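Local atomic coordinates of UDP-N-acetylglucosamine 2-epimerase (Methanocaldococcus jannaschii, PDB entry 4NES), a protein that catalyses the reversible epimerisation at C-2 of UDP-N-acetylglucosamine, giving UDP-N-acetylmannosamine. Residues Ile14-Ser17 against Pro18-Arg21; Thr170-Asp173 against Ala174-Asn178. All coordinates share one frame; numbering follows the deposited sequence.

Contact 1 (Ile14-Ser17 against Pro18-Arg21); sequences IKLS and PIIR. With UDP (uridine-5'-diphosphate), chain C.
The puckered ring of Pro18 is set in mid-helix, its CD corner against the turn before. Ser17 OG comes in at the CD corner, 3.1 Å from Pro18 CD and displaced to one side of the ring; Lys15 O is displaced to the other. Ile14 O sits close to the ring plane, 3.4 Å from Pro18 CD. The neighbouring CG turns to helix 170-183. Helix 10-23 itself is the crossover of the beta-alpha-beta unit between strands 3-7 and 30-34 of the GT-B fold. With no N-H on Pro18 the helix kinks, and Ile14 O is gripped instead by Ser17: OG donates at 2.7 Å and the backbone N at 3.2 Å. OG gets there by standing between its own backbone N and carbonyl carbon (chi1 72°). Regular bonding resumes from Ile20 N to Leu16 O (2.9 Å). Leu16 CD2 meets Ile19 CD1 at 3.9 Å, side chains crossing at a slant, with Leu16 packed on strands 3-7 and 89-93. At the outer end the bent Arg21 chain takes its guanidinium to Leu51 O, Asn52 O and Glu24. Lys15 runs extended to Glu117 and Glu293. At the nucleotide end, Ile14 CD1 lies 3.5 Å from the ribose O3' of UDP.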
loop_
_atom_site.group_PDB
_atom_site.type_symbol
_atom_site.label_atom_id
_atom_site.label_comp_id
_atom_site.label_asym_id
_atom_site.label_seq_id
_atom_site.Cartn_x
_atom_site.Cartn_y
_atom_site.Cartn_z
ATOM N N ILE A 14 11.904 19.437 -6.770
ATOM C CA ILE A 14 12.742 20.288 -5.932
ATOM C C ILE A 14 13.520 19.439 -4.922
ATOM O O ILE A 14 14.743 19.587 -4.787
ATOM C CB ILE A 14 11.872 21.356 -5.226
ATOM C CG1 ILE A 14 11.280 22.326 -6.261
ATOM C CG2 ILE A 14 12.670 22.082 -4.149
ATOM C CD1 ILE A 14 10.147 23.157 -5.720
ATOM N N LYS A 15 12.834 18.527 -4.239
ATOM C CA LYS A 15 13.478 17.740 -3.195
ATOM C C LYS A 15 14.403 16.641 -3.712
ATOM O O LYS A 15 15.265 16.157 -2.979
ATOM C CB LYS A 15 12.430 17.191 -2.214
ATOM C CG LYS A 15 11.999 18.258 -1.229
ATOM C CD LYS A 15 10.814 17.825 -0.371
ATOM C CE LYS A 15 10.587 18.791 0.787
ATOM N NZ LYS A 15 9.354 18.455 1.580
ATOM N N LEU A 16 14.234 16.250 -4.969
ATOM C CA LEU A 16 15.154 15.297 -5.593
ATOM C C LEU A 16 16.353 15.984 -6.225
ATOM O O LEU A 16 17.362 15.329 -6.499
ATOM C CB LEU A 16 14.447 14.438 -6.648
ATOM C CG LEU A 16 13.561 13.351 -6.042
ATOM C CD1 LEU A 16 12.539 12.872 -7.071
ATOM C CD2 LEU A 16 14.415 12.189 -5.504
ATOM N N SER A 17 16.270 17.291 -6.456
ATOM C CA SER A 17 17.390 18.004 -7.079
ATOM C C SER A 17 18.755 17.822 -6.377
ATOM O O SER A 17 19.771 17.652 -7.064
ATOM C CB SER A 17 17.057 19.485 -7.375
ATOM O OG SER A 17 16.979 20.304 -6.218
ATOM N N PRO A 18 18.795 17.815 -5.027
ATOM C CA PRO A 18 20.104 17.575 -4.403
ATOM C C PRO A 18 20.610 16.151 -4.594
ATOM O O PRO A 18 21.835 15.932 -4.589
ATOM C CB PRO A 18 19.845 17.848 -2.921
ATOM C CG PRO A 18 18.638 18.771 -2.907
ATOM C CD PRO A 18 17.794 18.274 -4.040
ATOM N N ILE A 19 19.701 15.190 -4.737
ATOM C CA ILE A 19 20.100 13.813 -5.023
ATOM C C ILE A 19 20.657 13.700 -6.439
ATOM O O ILE A 19 21.705 13.065 -6.672
ATOM C CB ILE A 19 18.926 12.847 -4.789
ATOM C CG1 ILE A 19 18.687 12.737 -3.284
ATOM C CG2 ILE A 19 19.220 11.482 -5.395
ATOM C CD1 ILE A 19 17.351 12.133 -2.918
ATOM N N ILE A 20 19.992 14.357 -7.381
ATOM C CA ILE A 20 20.494 14.443 -8.745
ATOM C C ILE A 20 21.869 15.117 -8.791
ATOM O O ILE A 20 22.775 14.612 -9.475
ATOM C CB ILE A 20 19.471 15.153 -9.659
ATOM C CG1 ILE A 20 18.234 14.259 -9.807
ATOM C CG2 ILE A 20 20.091 15.519 -11.015
ATOM C CD1 ILE A 20 16.998 14.951 -10.351
ATOM N N ARG A 21 22.057 16.213 -8.053
ATOM C CA ARG A 21 23.368 16.886 -7.998
ATOM C C ARG A 21 24.453 15.914 -7.529
ATOM O O ARG A 21 25.570 15.861 -8.083
ATOM C CB ARG A 21 23.322 18.090 -7.052
ATOM C CG ARG A 21 22.606 19.337 -7.583
ATOM C CD ARG A 21 23.414 20.060 -8.659
ATOM N NE ARG A 21 23.166 19.507 -9.986
ATOM C CZ ARG A 21 22.132 19.844 -10.754
ATOM N NH1 ARG A 21 21.250 20.743 -10.335
ATOM N NH2 ARG A 21 21.979 19.284 -11.943
HETATM N N1 UDP C . 7.041 26.448 -4.681
HETATM C C2 UDP C . 7.502 27.074 -5.789
HETATM N N3 UDP C . 6.740 28.011 -6.395
HETATM C C4 UDP C . 5.515 28.354 -5.940
HETATM C C5 UDP C . 5.004 27.725 -4.797
HETATM C C6 UDP C . 5.805 26.752 -4.188
HETATM O O2 UDP C . 8.614 26.797 -6.246
HETATM O O4 UDP C . 4.769 29.320 -6.608
HETATM C "C1'" UDP C . 7.803 25.385 -4.002
HETATM C "C2'" UDP C . 8.160 25.576 -2.623
HETATM O "O2'" UDP C . 9.287 26.416 -2.514
HETATM C "C3'" UDP C . 8.366 24.204 -2.137
HETATM C "C4'" UDP C . 7.484 23.399 -2.969
HETATM O "O4'" UDP C . 6.948 24.245 -3.955
HETATM O "O3'" UDP C . 9.681 23.742 -2.272
HETATM C "C5'" UDP C . 6.329 22.813 -2.230
HETATM O "O5'" UDP C . 5.435 22.151 -3.089
HETATM P PA UDP C . 3.876 22.084 -2.814
HETATM O O1A UDP C . 3.164 22.170 -4.147
HETATM O O2A UDP C . 3.487 23.205 -1.874
HETATM O O3A UDP C . 3.542 20.664 -2.214
HETATM P PB UDP C . 3.749 19.982 -0.817
HETATM O O1B UDP C . 5.106 20.367 -0.246
HETATM O O2B UDP C . 2.614 20.381 0.091
HETATM O O3B UDP C . 3.670 18.522 -1.163
#

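Contact 2 (Thr170-Asp173 against Ala174-Asn178); sequences TIVD and ATLQN
Thr175 lies one turn beyond Ile171, and the two side chains cross at a slant, with Ile171 CG1 3.9 Å from Thr175 OG1. They sit in the opening turns of helix 170-183, which follows strand 164-166 at one border of the parallel N-terminal sheet in this GT-B fold. Placing OG1 beside its own backbone N (chi1 -50°) lets the threonine bend back onto Ile171 O, to which OG1 donates at 2.7 Å. Thr175 N also reaches that oxygen, at 2.9 Å, from the opposite face of the carbonyl plane, so two donors grip a single acceptor. The hydroxyl has a further partner in Tyr271 OH, which ties this turn to helix 271-280. The Ile171 side chain packs among Ile14, Lys15 and residues of helix 289-298.

On another side, Leu176 lies along the turn before it, CD2 3.6 Å from Val172 O. Farther out, Leu176 CD2 meets Val172 CG1 at 4.3 Å. Asp173 points its carboxylate elsewhere, to Ser353 N and Gly354 N at the start of helix 353-363; that helix end would probably stabilise its negative charge. Gln177 stands with CG between its backbone N and carbonyl carbon (chi1 56°), which brings CG to 3.0 Å from Asp173 O. Beyond CG the chain is extended, and it packs on Pro18, while its OE1 makes a weak hydrogen bond with Ser17 OG. Asn178 turns its amide back along the helix, and ND2 donates to Ala174 O at 2.9 Å with that oxygen close to the amide plane.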
loop_
_atom_site.group_PDB
_atom_site.type_symbol
_atom_site.label_atom_id
_atom_site.label_comp_id
_atom_site.label_asym_id
_atom_site.label_seq_id
_atom_site.Cartn_x
_atom_site.Cartn_y
_atom_site.Cartn_z
ATOM N N THR A 170 16.401 16.796 2.421
ATOM C CA THR A 170 17.044 17.397 1.241
ATOM C C THR A 170 16.556 18.819 0.923
ATOM O O THR A 170 17.212 19.541 0.156
ATOM C CB THR A 170 16.868 16.542 -0.027
ATOM O OG1 THR A 170 15.473 16.413 -0.317
ATOM C CG2 THR A 170 17.486 15.153 0.139
ATOM N N ILE A 171 15.422 19.233 1.479
ATOM C CA ILE A 171 14.968 20.595 1.256
ATOM C C ILE A 171 15.962 21.605 1.835
ATOM O O ILE A 171 16.081 22.724 1.317
ATOM C CB ILE A 171 13.545 20.834 1.808
ATOM C CG1 ILE A 171 12.943 22.089 1.188
ATOM C CG2 ILE A 171 13.543 20.899 3.332
ATOM C CD1 ILE A 171 12.776 21.991 -0.305
ATOM N N VAL A 172 16.708 21.222 2.875
ATOM C CA VAL A 172 17.765 22.101 3.372
ATOM C C VAL A 172 18.830 22.296 2.297
ATOM O O VAL A 172 19.212 23.430 2.012
ATOM C CB VAL A 172 18.420 21.582 4.672
ATOM C CG1 VAL A 172 19.483 22.573 5.167
ATOM C CG2 VAL A 172 17.379 21.372 5.737
ATOM N N ASP A 173 19.304 21.199 1.705
ATOM C CA ASP A 173 20.258 21.286 0.596
ATOM C C ASP A 173 19.729 22.220 -0.487
ATOM O O ASP A 173 20.445 23.086 -0.980
ATOM C CB ASP A 173 20.455 19.940 -0.126
ATOM C CG ASP A 173 20.767 18.762 0.789
ATOM O OD1 ASP A 173 20.357 18.719 1.962
ATOM O OD2 ASP A 173 21.392 17.810 0.269
ATOM N N ALA A 174 18.479 22.012 -0.892
ATOM C CA ALA A 174 17.901 22.764 -2.001
ATOM C C ALA A 174 17.808 24.255 -1.682
ATOM O O ALA A 174 18.171 25.110 -2.506
ATOM C CB ALA A 174 16.537 22.214 -2.366
ATOM N N THR A 175 17.345 24.565 -0.480
ATOM C CA THR A 175 17.175 25.954 -0.083
ATOM C C THR A 175 18.561 26.590 0.032
ATOM O O THR A 175 18.750 27.756 -0.333
ATOM C CB THR A 175 16.361 26.064 1.236
ATOM O OG1 THR A 175 15.166 25.280 1.130
ATOM C CG2 THR A 175 15.973 27.496 1.510
ATOM N N LEU A 176 19.537 25.802 0.481
ATOM C CA LEU A 176 20.926 26.241 0.625
ATOM C C LEU A 176 21.733 26.265 -0.683
ATOM O O LEU A 176 22.703 27.026 -0.784
ATOM C CB LEU A 176 21.653 25.373 1.658
ATOM C CG LEU A 176 21.718 25.839 3.116
ATOM C CD1 LEU A 176 22.894 26.799 3.297
ATOM C CD2 LEU A 176 20.417 26.486 3.573
ATOM N N GLN A 177 21.369 25.438 -1.665
ATOM C CA GLN A 177 22.037 25.477 -2.976
ATOM C C GLN A 177 21.500 26.644 -3.828
ATOM O O GLN A 177 22.240 27.216 -4.633
ATOM C CB GLN A 177 22.046 24.093 -3.723
ATOM C CG GLN A 177 20.679 23.363 -4.002
ATOM C CD GLN A 177 20.773 21.906 -4.602
ATOM O OE1 GLN A 177 19.969 21.528 -5.472
ATOM N NE2 GLN A 177 21.714 21.109 -4.112
ATOM N N ASN A 178 20.249 27.045 -3.591
ATOM C CA ASN A 178 19.533 27.956 -4.496
ATOM C C ASN A 178 19.237 29.381 -3.997
ATOM O O ASN A 178 19.004 30.275 -4.817
ATOM C CB ASN A 178 18.244 27.304 -5.016
ATOM C CG ASN A 178 18.518 26.114 -5.914
ATOM O OD1 ASN A 178 18.891 26.271 -7.077
ATOM N ND2 ASN A 178 18.345 24.917 -5.375
#

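How the contacts relate
Both contacts are local turns of single helices, packed side by side with their centres about 9 Å apart. Contact 1 is buried against strands 3-7 and 89-93 in the middle of the sheet; contact 2, on the helix after a border strand, is buried too but carries Leu176 out to the surface. They join directly where Thr170 OG1 meets Lys15 O at 2.7 Å, a probable hydrogen bond, and where Pro18 CG packs on Asp173 CB at 3.5 Å. In each, a hydroxyl doubles up on a backbone carbonyl, replacing a bond lost to proline in contact 1 and supplementing a regular one in contact 2. Ile14 and Ile171 both approach UDP.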